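PDB 3BT5: uncharacterized protein DUF305 from Deinococcus radiodurans R1, which is of unknown function but folds into a bundle of long helices, in keeping with its family's membership of the ferritin-like clan. Local coordinates for residues 44-49 / 150-155; 52-57 / 112-117; 116-121 / 143-148; 58-63 / 135-140; 15-20 / 66-71. All blocks are in the same frame, centred on the assembly; numbering follows the deposited sequence.

Contact 1. Residues 44-49 / 150-155; sequences RSLALD and RTMEGV
Leu46 of segment 44-49 carries this contact, pressing into a patch formed by Thr151, Met152 and Val155 of segment 150-155. The interaction between the segments is apolar, and each branch of the leucine has its own place. Leu46 CD2 sits where two side chains converge, 3.8 Å from Met152 CG and also against Val155 CG2. The leucine side chain crosses that of the methionine at about a right angle, whereas leucine and valine run past each other in opposite directions. CD1 lies instead against the methyl of the threonine, with Leu46 CD1 and Thr151 CG2 3.7 Å apart. The leucine CG stands anti to its backbone N (chi1 -180°), which carries both methyls across to the facing helix. On the polar side, no hydrogen bond joins the segments. The Thr151 hydroxyl makes a weak bond to Gly147 O in its own helix and the Ser45 hydroxyl a bond to Arg41 O in its own. The short helical pieces run antiparallel at 164°, their axes 11.6 Å apart at closest approach, so side chains from both helices are needed to close the gap. Helices 41-68 and 132-158 are thus neighbours in a four-helix bundle. Helix 100-122 packs against both sides of the seam, with Leu108 on Leu46 and Met111, Ile112 and His115 on Met152, while helix 11-37 meets the other flank of segment 44-49 through Ala31 and Met34 on Ala47.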
# COMPACT_ATOMS: atom_id res chain seq x y z
N ARG A 44 -3.38 -13.71 -9.63
CA ARG A 44 -1.99 -13.48 -9.97
C ARG A 44 -1.78 -12.18 -10.77
O ARG A 44 -0.86 -11.38 -10.47
CB ARG A 44 -1.43 -14.66 -10.77
CG ARG A 44 -1.33 -15.96 -9.99
CD ARG A 44 -0.78 -17.09 -10.89
NE ARG A 44 0.60 -16.80 -11.27
CZ ARG A 44 1.66 -17.05 -10.49
NH1 ARG A 44 1.49 -17.64 -9.32
NH2 ARG A 44 2.88 -16.73 -10.89
N SER A 45 -2.64 -11.97 -11.76
CA SER A 45 -2.59 -10.78 -12.61
C SER A 45 -2.77 -9.53 -11.76
O SER A 45 -2.05 -8.54 -11.87
CB SER A 45 -3.71 -10.83 -13.66
OG SER A 45 -3.45 -11.81 -14.64
N LEU A 46 -3.76 -9.59 -10.88
CA LEU A 46 -4.05 -8.48 -10.02
C LEU A 46 -2.88 -8.20 -9.05
O LEU A 46 -2.49 -7.04 -8.84
CB LEU A 46 -5.36 -8.77 -9.29
CG LEU A 46 -5.84 -7.71 -8.32
CD1 LEU A 46 -6.00 -6.32 -8.97
CD2 LEU A 46 -7.13 -8.18 -7.66
N ALA A 47 -2.31 -9.25 -8.45
CA ALA A 47 -1.18 -9.08 -7.55
C ALA A 47 0.02 -8.41 -8.25
O ALA A 47 0.65 -7.48 -7.71
CB ALA A 47 -0.78 -10.42 -6.90
N LEU A 48 0.30 -8.84 -9.48
CA LEU A 48 1.38 -8.25 -10.26
C LEU A 48 1.15 -6.76 -10.52
O LEU A 48 2.06 -5.92 -10.38
CB LEU A 48 1.48 -8.99 -11.61
CG LEU A 48 2.10 -10.38 -11.57
CD1 LEU A 48 1.70 -11.23 -12.79
CD2 LEU A 48 3.61 -10.25 -11.48
N ASP A 49 -0.08 -6.44 -10.91
CA ASP A 49 -0.43 -5.07 -11.25
C ASP A 49 -0.29 -4.17 -10.02
O ASP A 49 0.19 -3.04 -10.11
CB ASP A 49 -1.85 -5.00 -11.78
CG ASP A 49 -1.98 -5.57 -13.18
OD1 ASP A 49 -0.94 -5.83 -13.82
OD2 ASP A 49 -3.12 -5.76 -13.62
N ARG A 150 -11.65 -0.85 -6.08
CA ARG A 150 -12.84 -1.24 -6.82
C ARG A 150 -12.62 -2.57 -7.56
O ARG A 150 -13.51 -3.46 -7.59
CB ARG A 150 -13.24 -0.12 -7.80
CG ARG A 150 -14.65 -0.31 -8.36
CD ARG A 150 -15.74 0.05 -7.34
NE ARG A 150 -15.72 1.48 -7.08
CZ ARG A 150 -16.38 2.37 -7.82
NH1 ARG A 150 -17.13 1.97 -8.85
NH2 ARG A 150 -16.28 3.66 -7.52
N THR A 151 -11.46 -2.73 -8.19
CA THR A 151 -11.14 -4.00 -8.83
C THR A 151 -11.13 -5.14 -7.80
O THR A 151 -11.73 -6.19 -8.03
CB THR A 151 -9.77 -3.92 -9.53
OG1 THR A 151 -9.82 -2.91 -10.56
CG2 THR A 151 -9.38 -5.27 -10.16
N MET A 152 -10.45 -4.93 -6.68
CA MET A 152 -10.37 -6.00 -5.71
C MET A 152 -11.74 -6.40 -5.17
O MET A 152 -11.99 -7.58 -4.93
CB MET A 152 -9.43 -5.61 -4.57
CG MET A 152 -7.99 -5.54 -5.03
SD MET A 152 -6.85 -5.29 -3.64
CE MET A 152 -7.18 -3.57 -3.26
N GLU A 153 -12.62 -5.43 -4.95
CA GLU A 153 -13.97 -5.75 -4.50
C GLU A 153 -14.71 -6.58 -5.55
O GLU A 153 -15.46 -7.50 -5.21
CB GLU A 153 -14.76 -4.48 -4.19
CG GLU A 153 -14.20 -3.76 -2.99
CD GLU A 153 -14.84 -2.42 -2.72
OE1 GLU A 153 -15.30 -1.77 -3.68
OE2 GLU A 153 -14.84 -2.01 -1.54
N GLY A 154 -14.49 -6.27 -6.83
CA GLY A 154 -15.12 -7.04 -7.91
C GLY A 154 -14.58 -8.47 -7.92
O GLY A 154 -15.34 -9.44 -8.07
N VAL A 155 -13.25 -8.61 -7.79
CA VAL A 155 -12.65 -9.94 -7.81
C VAL A 155 -13.14 -10.76 -6.62
O VAL A 155 -13.50 -11.95 -6.75
CB VAL A 155 -11.10 -9.86 -7.79
CG1 VAL A 155 -10.49 -11.26 -7.72
CG2 VAL A 155 -10.61 -9.11 -9.04

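Contact 2. Residues 52-57 / 112-117; sequences LSQREQ and IRHHQG
Gln54 reaches across the centre of a four-helix bundle toward His114 and His115, which project from helix 100-122. Helix 41-68 and helix 100-122 run the same way here, consistent with the up-down-down-up order of ferritin-like bundles, and the CA atoms of Gln54 and His115 are still 10.5 Å apart, so long side chains must bridge the gap. The glutamine, in one of two modelled conformers, is bent at its second torsion (chi2 -87°), which turns the amide across the chain's direction and offers its two ends to different rings. Gln54 OE1 lies near the plane of the His114 ring, at its edge, 3.6 Å from His114 CE1, with amide and ring planes 73° apart. NE2 meets the His115 ring obliquely. The histidines leave the helix by different first torsions, which brings the adjacent rings together. Their outer nitrogens are held by other helices, His114 NE2 by His23 O and His115 NE2 by Glu148, whose carboxylate also takes a bond from Ser53. The inner nitrogens bond to each other in the plane of both rings, His114 ND1 lying 3.0 Å from His115 ND1.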
# COMPACT_ATOMS: atom_id res chain seq x y z
N LEU A 52 3.36 -3.49 -9.29
CA LEU A 52 3.95 -2.52 -10.20
C LEU A 52 3.51 -1.08 -9.90
O LEU A 52 4.31 -0.14 -9.91
CB LEU A 52 3.63 -2.91 -11.64
CG LEU A 52 4.41 -4.16 -12.10
CD1 LEU A 52 3.97 -4.63 -13.49
CD2 LEU A 52 5.94 -3.92 -12.05
N SER A 53 2.23 -0.90 -9.61
CA SER A 53 1.75 0.45 -9.33
C SER A 53 2.30 0.97 -8.01
O SER A 53 2.68 2.14 -7.92
CB SER A 53 0.23 0.48 -9.28
OG SER A 53 -0.20 -0.20 -8.13
N GLN A 54 2.37 0.12 -7.00
CA GLN A 54 2.90 0.57 -5.71
C GLN A 54 4.39 0.90 -5.85
O GLN A 54 4.86 1.90 -5.30
CB GLN A 54 2.68 -0.50 -4.64
CG GLN A 54 1.21 -0.73 -4.25
CD GLN A 54 0.73 0.22 -3.14
OE1 GLN A 54 1.11 0.07 -1.97
NE2 GLN A 54 -0.10 1.18 -3.51
N ARG A 55 5.13 0.08 -6.59
CA ARG A 55 6.56 0.36 -6.76
C ARG A 55 6.82 1.69 -7.48
O ARG A 55 7.77 2.40 -7.16
CB ARG A 55 7.24 -0.81 -7.48
CG ARG A 55 7.45 -2.00 -6.57
CD ARG A 55 7.97 -3.21 -7.32
NE ARG A 55 9.31 -2.96 -7.85
CZ ARG A 55 10.10 -3.91 -8.33
NH1 ARG A 55 9.68 -5.17 -8.32
NH2 ARG A 55 11.30 -3.61 -8.82
N GLU A 56 5.99 2.03 -8.47
CA GLU A 56 6.15 3.30 -9.18
C GLU A 56 6.02 4.46 -8.21
O GLU A 56 6.80 5.41 -8.23
CB GLU A 56 5.10 3.43 -10.27
CG GLU A 56 5.24 4.70 -11.11
CD GLU A 56 4.04 4.95 -12.04
OE1 GLU A 56 3.19 4.05 -12.20
OE2 GLU A 56 3.96 6.06 -12.61
N GLN A 57 5.05 4.37 -7.31
CA GLN A 57 4.90 5.44 -6.34
C GLN A 57 6.01 5.43 -5.28
O GLN A 57 6.45 6.49 -4.82
CB GLN A 57 3.51 5.36 -5.71
CG GLN A 57 2.47 5.85 -6.74
CD GLN A 57 1.03 5.62 -6.35
OE1 GLN A 57 0.73 5.13 -5.26
NE2 GLN A 57 0.12 5.97 -7.26
N ILE A 112 -7.46 -4.60 0.41
CA ILE A 112 -8.49 -3.57 0.46
C ILE A 112 -8.36 -2.70 1.71
O ILE A 112 -8.39 -1.47 1.61
CB ILE A 112 -9.92 -4.17 0.36
CG1 ILE A 112 -10.17 -4.72 -1.06
CG2 ILE A 112 -10.98 -3.13 0.78
CD1 ILE A 112 -11.36 -5.70 -1.10
N ARG A 113 -8.20 -3.32 2.88
CA ARG A 113 -8.11 -2.53 4.10
C ARG A 113 -6.86 -1.66 4.08
O ARG A 113 -6.87 -0.49 4.51
CB ARG A 113 -8.14 -3.47 5.32
CG ARG A 113 -8.31 -2.74 6.67
CD ARG A 113 -8.17 -3.71 7.84
NE ARG A 113 -6.85 -4.31 7.86
CZ ARG A 113 -6.51 -5.44 8.48
NH1 ARG A 113 -7.41 -6.20 9.12
NH2 ARG A 113 -5.28 -5.83 8.44
N HIS A 114 -5.78 -2.23 3.58
CA HIS A 114 -4.52 -1.53 3.40
C HIS A 114 -4.72 -0.27 2.55
O HIS A 114 -4.31 0.84 2.93
CB HIS A 114 -3.54 -2.51 2.78
CG HIS A 114 -2.28 -1.92 2.26
ND1 HIS A 114 -2.22 -1.27 1.05
CD2 HIS A 114 -1.03 -1.90 2.79
CE1 HIS A 114 -0.97 -0.87 0.85
NE2 HIS A 114 -0.23 -1.25 1.88
N HIS A 115 -5.38 -0.43 1.41
CA HIS A 115 -5.60 0.71 0.52
C HIS A 115 -6.56 1.74 1.13
O HIS A 115 -6.39 2.93 0.93
CB HIS A 115 -6.18 0.20 -0.80
CG HIS A 115 -5.16 -0.34 -1.77
ND1 HIS A 115 -3.95 -0.89 -1.36
CD2 HIS A 115 -5.16 -0.38 -3.12
CE1 HIS A 115 -3.25 -1.23 -2.44
NE2 HIS A 115 -3.97 -0.95 -3.52
N GLN A 116 -7.56 1.28 1.87
CA GLN A 116 -8.45 2.21 2.57
C GLN A 116 -7.65 3.04 3.56
O GLN A 116 -7.90 4.23 3.71
CB GLN A 116 -9.60 1.47 3.26
CG GLN A 116 -10.55 0.85 2.24
CD GLN A 116 -11.54 -0.11 2.86
OE1 GLN A 116 -11.25 -0.76 3.86
NE2 GLN A 116 -12.71 -0.26 2.22
N GLY A 117 -6.69 2.43 4.25
CA GLY A 117 -5.87 3.21 5.19
C GLY A 117 -5.00 4.22 4.45
O GLY A 117 -4.86 5.36 4.90

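Contact 3. Residues 116-121 / 143-148; sequences QGAVAM and VTQRGE
The guanidinium of Arg146 and the amide of Gln145 are the flat groups here, and both meet aliphatic carbon. Val119 CG1 approaches the guanidinium obliquely, 3.9 Å from Arg146 NH2 and equally near its NE; the arginine chain, extended from CG to NE in the conformer described of two, crosses the valine at about a right angle. The amide comes to Ala118 by its nitrogen, with Gln145 NE2 3.6 Å from Ala118 CB. A bend at the second torsion of Gln145 (chi2 -46°) turns the amide inward, toward the bundle interior and helix 41-68. The packing joins the last two long helices of the bundle, 100-122 and 132-158; segments 116-121 and 143-148 run antiparallel at 152°, their axes 9.3 Å apart. The short side chains of Ala118 and Val119 point to the other helix, consistent with that closeness, and Val119 CG2 rests 3.5 Å from Gln145 CB as the two side chains slide past each other. Beyond the seam, Gln145 also touches Gln54 of helix 41-68, and Arg146 touches Leu123 in the loop that follows helix 100-122.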
# COMPACT_ATOMS: atom_id res chain seq x y z
N GLN A 116 -7.56 1.28 1.87
CA GLN A 116 -8.45 2.21 2.57
C GLN A 116 -7.65 3.04 3.56
O GLN A 116 -7.90 4.23 3.71
CB GLN A 116 -9.60 1.47 3.26
CG GLN A 116 -10.55 0.85 2.24
CD GLN A 116 -11.54 -0.11 2.86
OE1 GLN A 116 -11.25 -0.76 3.86
NE2 GLN A 116 -12.71 -0.26 2.22
N GLY A 117 -6.69 2.43 4.25
CA GLY A 117 -5.87 3.21 5.19
C GLY A 117 -5.00 4.22 4.45
O GLY A 117 -4.86 5.36 4.90
N ALA A 118 -4.45 3.82 3.31
CA ALA A 118 -3.64 4.76 2.50
C ALA A 118 -4.50 5.96 2.09
O ALA A 118 -4.06 7.11 2.19
CB ALA A 118 -3.03 4.07 1.26
N VAL A 119 -5.72 5.71 1.63
CA VAL A 119 -6.57 6.84 1.22
C VAL A 119 -6.82 7.76 2.42
O VAL A 119 -6.75 9.00 2.31
CB VAL A 119 -7.89 6.33 0.61
CG1 VAL A 119 -8.88 7.49 0.39
CG2 VAL A 119 -7.59 5.65 -0.71
N ALA A 120 -7.10 7.18 3.57
CA ALA A 120 -7.42 7.95 4.76
C ALA A 120 -6.22 8.78 5.28
O ALA A 120 -6.39 9.85 5.88
CB ALA A 120 -7.95 7.02 5.84
N MET A 121 -5.00 8.29 5.06
CA MET A 121 -3.77 9.01 5.39
C MET A 121 -3.53 10.16 4.42
O MET A 121 -2.90 11.18 4.74
CB MET A 121 -2.56 8.05 5.33
CG MET A 121 -2.63 6.92 6.37
SD MET A 121 -1.49 5.53 6.18
CE MET A 121 0.12 6.30 6.33
N VAL A 143 -6.15 8.30 -6.28
CA VAL A 143 -6.77 7.78 -7.50
C VAL A 143 -6.42 6.29 -7.71
O VAL A 143 -7.29 5.46 -7.99
CB VAL A 143 -6.30 8.63 -8.72
CG1 VAL A 143 -6.63 7.94 -10.05
CG2 VAL A 143 -6.99 9.97 -8.69
N THR A 144 -5.14 5.97 -7.58
CA THR A 144 -4.68 4.62 -7.83
C THR A 144 -5.27 3.66 -6.78
O THR A 144 -5.73 2.55 -7.13
CB THR A 144 -3.15 4.59 -7.84
OG1 THR A 144 -2.69 5.39 -8.94
CG2 THR A 144 -2.65 3.16 -8.02
N GLN A 145 -5.28 4.07 -5.52
CA GLN A 145 -5.77 3.18 -4.45
C GLN A 145 -7.25 2.91 -4.70
O GLN A 145 -7.70 1.78 -4.52
CB GLN A 145 -5.71 3.84 -3.05
CG GLN A 145 -4.42 4.25 -2.48
CD GLN A 145 -3.44 3.20 -2.65
OE1 GLN A 145 -2.63 3.26 -3.57
NE2 GLN A 145 -3.49 2.19 -1.77
N ARG A 146 -8.00 3.96 -5.04
CA ARG A 146 -9.43 3.79 -5.22
C ARG A 146 -9.74 2.90 -6.42
O ARG A 146 -10.67 2.10 -6.36
CB ARG A 146 -10.13 5.16 -5.30
CG ARG A 146 -10.26 5.86 -3.94
CD ARG A 146 -10.95 7.24 -4.04
NE ARG A 146 -11.30 7.76 -2.71
CZ ARG A 146 -11.61 9.03 -2.46
NH1 ARG A 146 -11.55 9.93 -3.42
NH2 ARG A 146 -11.91 9.41 -1.23
N GLY A 147 -8.97 3.04 -7.50
CA GLY A 147 -9.15 2.14 -8.64
C GLY A 147 -8.90 0.69 -8.23
O GLY A 147 -9.68 -0.20 -8.57
N GLU A 148 -7.81 0.46 -7.51
CA GLU A 148 -7.47 -0.91 -7.13
C GLU A 148 -8.48 -1.50 -6.13
O GLU A 148 -8.79 -2.69 -6.21
CB GLU A 148 -6.04 -0.97 -6.59
CG GLU A 148 -5.04 -0.71 -7.73
CD GLU A 148 -3.58 -0.69 -7.30
OE1 GLU A 148 -3.26 -0.73 -6.08
OE2 GLU A 148 -2.73 -0.65 -8.23

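Contact 4. Residues 58-63 / 135-140; sequences MRQMEA and ERLARQ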
# COMPACT_ATOMS: atom_id res chain seq x y z
N MET A 58 6.51 4.24 -4.92
CA MET A 58 7.64 4.17 -4.00
C MET A 58 8.85 4.86 -4.60
O MET A 58 9.57 5.56 -3.89
CB MET A 58 7.98 2.72 -3.67
CG MET A 58 6.87 2.09 -2.84
SD MET A 58 7.16 0.29 -2.59
CE MET A 58 8.51 0.35 -1.42
N ARG A 59 9.11 4.65 -5.89
CA ARG A 59 10.28 5.31 -6.48
C ARG A 59 10.16 6.84 -6.37
O ARG A 59 11.18 7.55 -6.16
CB ARG A 59 10.42 4.90 -7.95
CG ARG A 59 10.86 3.43 -8.11
CD ARG A 59 11.34 3.11 -9.53
NE ARG A 59 10.36 3.42 -10.55
CZ ARG A 59 9.35 2.61 -10.91
NH1 ARG A 59 9.18 1.43 -10.31
NH2 ARG A 59 8.52 2.99 -11.89
N GLN A 60 8.95 7.36 -6.57
CA GLN A 60 8.71 8.81 -6.45
C GLN A 60 8.94 9.27 -5.02
O GLN A 60 9.50 10.35 -4.79
CB GLN A 60 7.27 9.15 -6.84
CG GLN A 60 6.91 8.92 -8.30
CD GLN A 60 5.50 9.39 -8.59
OE1 GLN A 60 5.14 10.54 -8.29
NE2 GLN A 60 4.70 8.51 -9.17
N MET A 61 8.47 8.50 -4.05
CA MET A 61 8.65 8.85 -2.65
C MET A 61 10.11 8.80 -2.23
O MET A 61 10.58 9.67 -1.48
CB MET A 61 7.84 7.89 -1.78
CG MET A 61 6.35 8.12 -2.01
SD MET A 61 5.33 7.26 -0.83
CE MET A 61 4.89 5.87 -1.78
N GLU A 62 10.83 7.78 -2.69
CA GLU A 62 12.26 7.68 -2.41
C GLU A 62 12.99 8.91 -2.96
O GLU A 62 13.86 9.49 -2.29
CB GLU A 62 12.82 6.39 -3.05
CG GLU A 62 12.41 5.16 -2.24
CD GLU A 62 12.50 3.83 -2.99
OE1 GLU A 62 12.59 3.79 -4.25
OE2 GLU A 62 12.45 2.79 -2.30
N ALA A 63 12.63 9.31 -4.17
CA ALA A 63 13.30 10.47 -4.79
C ALA A 63 13.02 11.73 -3.98
O ALA A 63 13.90 12.55 -3.76
CB ALA A 63 12.83 10.64 -6.21
N GLU A 135 1.25 17.49 -3.18
CA GLU A 135 -0.15 17.46 -3.58
C GLU A 135 -0.35 16.53 -4.77
O GLU A 135 -1.31 15.75 -4.81
CB GLU A 135 -0.67 18.88 -3.91
CG GLU A 135 -2.18 18.87 -4.17
CD GLU A 135 -2.74 20.20 -4.63
OE1 GLU A 135 -1.95 21.11 -4.98
OE2 GLU A 135 -3.99 20.32 -4.66
N ARG A 136 0.56 16.60 -5.73
CA ARG A 136 0.47 15.79 -6.94
C ARG A 136 0.54 14.31 -6.56
O ARG A 136 -0.30 13.49 -6.98
CB ARG A 136 1.59 16.17 -7.91
CG ARG A 136 1.51 15.51 -9.29
CD ARG A 136 2.54 16.10 -10.26
NE ARG A 136 3.92 15.91 -9.80
CZ ARG A 136 4.74 16.90 -9.43
NH1 ARG A 136 5.97 16.63 -9.03
NH2 ARG A 136 4.33 18.16 -9.48
N LEU A 137 1.55 13.96 -5.77
CA LEU A 137 1.73 12.58 -5.29
C LEU A 137 0.49 12.10 -4.55
O LEU A 137 -0.01 10.98 -4.76
CB LEU A 137 2.92 12.52 -4.36
CG LEU A 137 3.09 11.19 -3.60
CD1 LEU A 137 3.49 10.09 -4.58
CD2 LEU A 137 4.12 11.32 -2.46
N ALA A 138 -0.02 12.96 -3.67
CA ALA A 138 -1.21 12.60 -2.90
C ALA A 138 -2.40 12.29 -3.81
O ALA A 138 -3.12 11.30 -3.62
CB ALA A 138 -1.57 13.71 -1.93
N ARG A 139 -2.63 13.15 -4.79
CA ARG A 139 -3.72 12.89 -5.73
C ARG A 139 -3.52 11.56 -6.46
O ARG A 139 -4.47 10.76 -6.59
CB ARG A 139 -3.85 14.07 -6.70
CG ARG A 139 -4.20 15.36 -5.96
CD ARG A 139 -4.60 16.52 -6.88
NE ARG A 139 -5.01 17.68 -6.08
CZ ARG A 139 -6.22 17.83 -5.54
NH1 ARG A 139 -7.15 16.90 -5.72
NH2 ARG A 139 -6.50 18.91 -4.83
N GLN A 140 -2.30 11.29 -6.91
CA GLN A 140 -2.01 10.01 -7.60
C GLN A 140 -2.27 8.80 -6.72
O GLN A 140 -2.83 7.79 -7.16
CB GLN A 140 -0.58 9.97 -8.15
CG GLN A 140 -0.33 10.96 -9.29
CD GLN A 140 1.16 11.19 -9.55
OE1 GLN A 140 2.01 10.49 -9.01
NE2 GLN A 140 1.46 12.19 -10.37
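Glu135 OE2 is gripped twice by Arg139, one turn further along the same helix. Arg139 NH2 donates to Glu135 OE2 at 2.9 Å, on the anti lone pair, while NE reaches the same oxygen from above the carboxylate plane; the oxygen lies in the guanidinium plane, and using NE with NH2 makes the grip side-on. This salt bridge, with Arg139 in one of two modelled conformers, belongs to segment 135-140, and the contact with segment 58-63 is made by other side chains. Met61 and Leu137 cross at about a right angle, Met61 CG lying 3.9 Å from Leu137 CD2. A first torsion of 170° at Leu137 turns its branches to face helix 41-68. Here segments 58-63 and 135-140, on helices 41-68 and 132-158 of the four-helix bundle, pass antiparallel at 160°, with Met20 and His24 of helix 11-37 packed on Met61. Nearer the surface the extended side chains of Gln60 and Gln140 cross at about a right angle, their amide planes 61° apart. With an alanine at Gln60, the amide of Gln140 is likely to lose its polar neighbour and the CD1 branch of Leu137 part of its cover. Gln140 O accepts a hydrogen bond from Thr144 OG1.

Contact 5. Residues 15-20 / 66-71; sequences QFVQHM and GRWGQP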
# COMPACT_ATOMS: atom_id res chain seq x y z
N GLN A 15 6.89 13.44 7.28
CA GLN A 15 6.36 12.25 7.93
C GLN A 15 5.38 11.50 7.01
O GLN A 15 5.36 10.26 6.97
CB GLN A 15 5.64 12.61 9.22
CG GLN A 15 4.89 11.39 9.81
CD GLN A 15 4.03 11.73 11.02
OE1 GLN A 15 2.93 12.26 10.90
NE2 GLN A 15 4.56 11.44 12.19
N PHE A 16 4.57 12.25 6.27
CA PHE A 16 3.61 11.64 5.35
C PHE A 16 4.34 10.76 4.33
O PHE A 16 3.98 9.60 4.12
CB PHE A 16 2.81 12.73 4.61
CG PHE A 16 1.99 12.19 3.49
CD1 PHE A 16 0.87 11.40 3.75
CD2 PHE A 16 2.36 12.44 2.18
CE1 PHE A 16 0.14 10.86 2.70
CE2 PHE A 16 1.64 11.92 1.13
CZ PHE A 16 0.51 11.13 1.39
N VAL A 17 5.38 11.30 3.71
CA VAL A 17 6.11 10.53 2.71
C VAL A 17 6.84 9.35 3.36
O VAL A 17 6.83 8.23 2.81
CB VAL A 17 7.04 11.44 1.88
CG1 VAL A 17 7.89 10.63 0.88
CG2 VAL A 17 6.19 12.47 1.12
N GLN A 18 7.46 9.57 4.51
CA GLN A 18 8.14 8.46 5.18
C GLN A 18 7.15 7.32 5.50
O GLN A 18 7.44 6.14 5.27
CB GLN A 18 8.78 8.93 6.48
CG GLN A 18 10.01 9.80 6.25
CD GLN A 18 10.51 10.43 7.55
OE1 GLN A 18 9.72 10.70 8.47
NE2 GLN A 18 11.81 10.70 7.63
N HIS A 19 6.00 7.69 6.05
CA HIS A 19 5.02 6.67 6.40
C HIS A 19 4.44 6.00 5.18
O HIS A 19 4.24 4.76 5.18
CB HIS A 19 3.89 7.28 7.19
CG HIS A 19 4.24 7.53 8.62
ND1 HIS A 19 3.40 8.24 9.47
CD2 HIS A 19 5.31 7.16 9.36
CE1 HIS A 19 3.95 8.29 10.67
NE2 HIS A 19 5.11 7.65 10.64
N MET A 20 4.15 6.76 4.13
CA MET A 20 3.54 6.15 2.95
C MET A 20 4.52 5.21 2.25
O MET A 20 4.12 4.22 1.65
CB MET A 20 3.03 7.21 1.98
CG MET A 20 2.16 6.67 0.90
SD MET A 20 0.65 5.84 1.48
CE MET A 20 -0.20 7.24 2.22
N GLY A 66 15.08 11.65 -0.85
CA GLY A 66 16.47 11.96 -1.25
C GLY A 66 16.70 13.44 -1.53
O GLY A 66 17.70 14.03 -1.07
N ARG A 67 15.80 14.04 -2.30
CA ARG A 67 15.93 15.48 -2.61
C ARG A 67 15.85 16.34 -1.37
O ARG A 67 16.53 17.38 -1.28
CB ARG A 67 14.86 15.95 -3.60
CG ARG A 67 14.99 15.37 -5.00
CD ARG A 67 14.12 16.13 -6.00
NE ARG A 67 12.68 16.01 -5.72
CZ ARG A 67 11.91 15.02 -6.18
NH1 ARG A 67 12.44 14.05 -6.91
NH2 ARG A 67 10.61 15.00 -5.89
N TRP A 68 15.00 15.94 -0.43
CA TRP A 68 14.80 16.74 0.78
C TRP A 68 15.91 16.50 1.78
O TRP A 68 16.00 17.19 2.80
CB TRP A 68 13.47 16.35 1.45
CG TRP A 68 12.29 16.66 0.62
CD1 TRP A 68 12.24 17.45 -0.50
CD2 TRP A 68 10.95 16.18 0.84
NE1 TRP A 68 10.95 17.50 -0.98
CE2 TRP A 68 10.14 16.73 -0.18
CE3 TRP A 68 10.37 15.34 1.80
CZ2 TRP A 68 8.78 16.47 -0.26
CZ3 TRP A 68 9.00 15.07 1.71
CH2 TRP A 68 8.22 15.63 0.69
N GLY A 69 16.75 15.50 1.49
CA GLY A 69 17.82 15.11 2.39
C GLY A 69 17.26 14.58 3.68
O GLY A 69 17.80 14.88 4.77
N GLN A 70 16.17 13.81 3.58
CA GLN A 70 15.53 13.24 4.75
C GLN A 70 15.69 11.73 4.73
O GLN A 70 15.63 11.12 3.68
CB GLN A 70 14.04 13.58 4.74
CG GLN A 70 13.76 15.05 4.91
CD GLN A 70 13.96 15.53 6.35
OE1 GLN A 70 14.23 14.74 7.25
NE2 GLN A 70 13.78 16.82 6.56
N PRO A 71 15.88 11.13 5.91
CA PRO A 71 16.04 9.68 6.02
C PRO A 71 14.70 8.99 5.83
O PRO A 71 13.65 9.66 5.84
CB PRO A 71 16.53 9.49 7.45
CG PRO A 71 15.89 10.64 8.20
CD PRO A 71 15.93 11.79 7.23
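Val17 and Trp68 meet at an oblique angle, while beside them Gln18 stretches out to the backbone of Pro71. Val17 presents its CG2 branch to the far end of the six-membered ring, 3.8 Å from Trp68 CH2 and 3.9 Å from Trp68 CZ3. The indole is held at its other end as well, because Trp68 NE1 bonds to Glu133 OE2, the carboxylate that also salt-bridges Arg67; the ring therefore lies between helix 11-37 and the first turn of helix 132-158. Gln18 keeps an extended chain, with CG anti to the carbonyl carbon (chi1 -72°), which carries its amide out to the loop at Pro71. Gln18 NE2 donates to Pro71 O at 2.8 Å in a nearly straight bond (163°), with the acceptor close to the amide plane but the donor 40° above the carbonyl plane. Gly69, with positive phi, ends helix 41-68 in a Schellman motif, and the chain turns back so that Pro71 comes alongside helix 11-37. Were a leucine to replace Gln18, Pro71 O would probably lose this donor and the turned-back segment its polar tie to the helix. The contact thus pairs two chemistries: van der Waals packing of Val17 on Trp68 joins the helices of the hairpin, and one directional amide bond ties the departing loop to helix 11-37.

How the contacts relate
From the N terminus, contact 5 opens first and closes around the hairpin of helices 11-37 and 41-68, just after the second helix ends. Before it closes, contacts 1, 2 and 4 have opened on helix 41-68, so contact 5 crosses all three; contact 3 follows it in series. Contact 1 closes the longest loop, which encloses contacts 2, 3 and 4. Contact 2 ends on helix 100-122 where contact 3 begins, the two sharing Gln116 and Gly117, and contact 4 crosses both. Contacts 1 and 4 tie helix 41-68 to helix 132-158 at places 22 Å apart between centres, contact 2 spans the bundle between them, and Met61 packing on Met20 joins contacts 4 and 5.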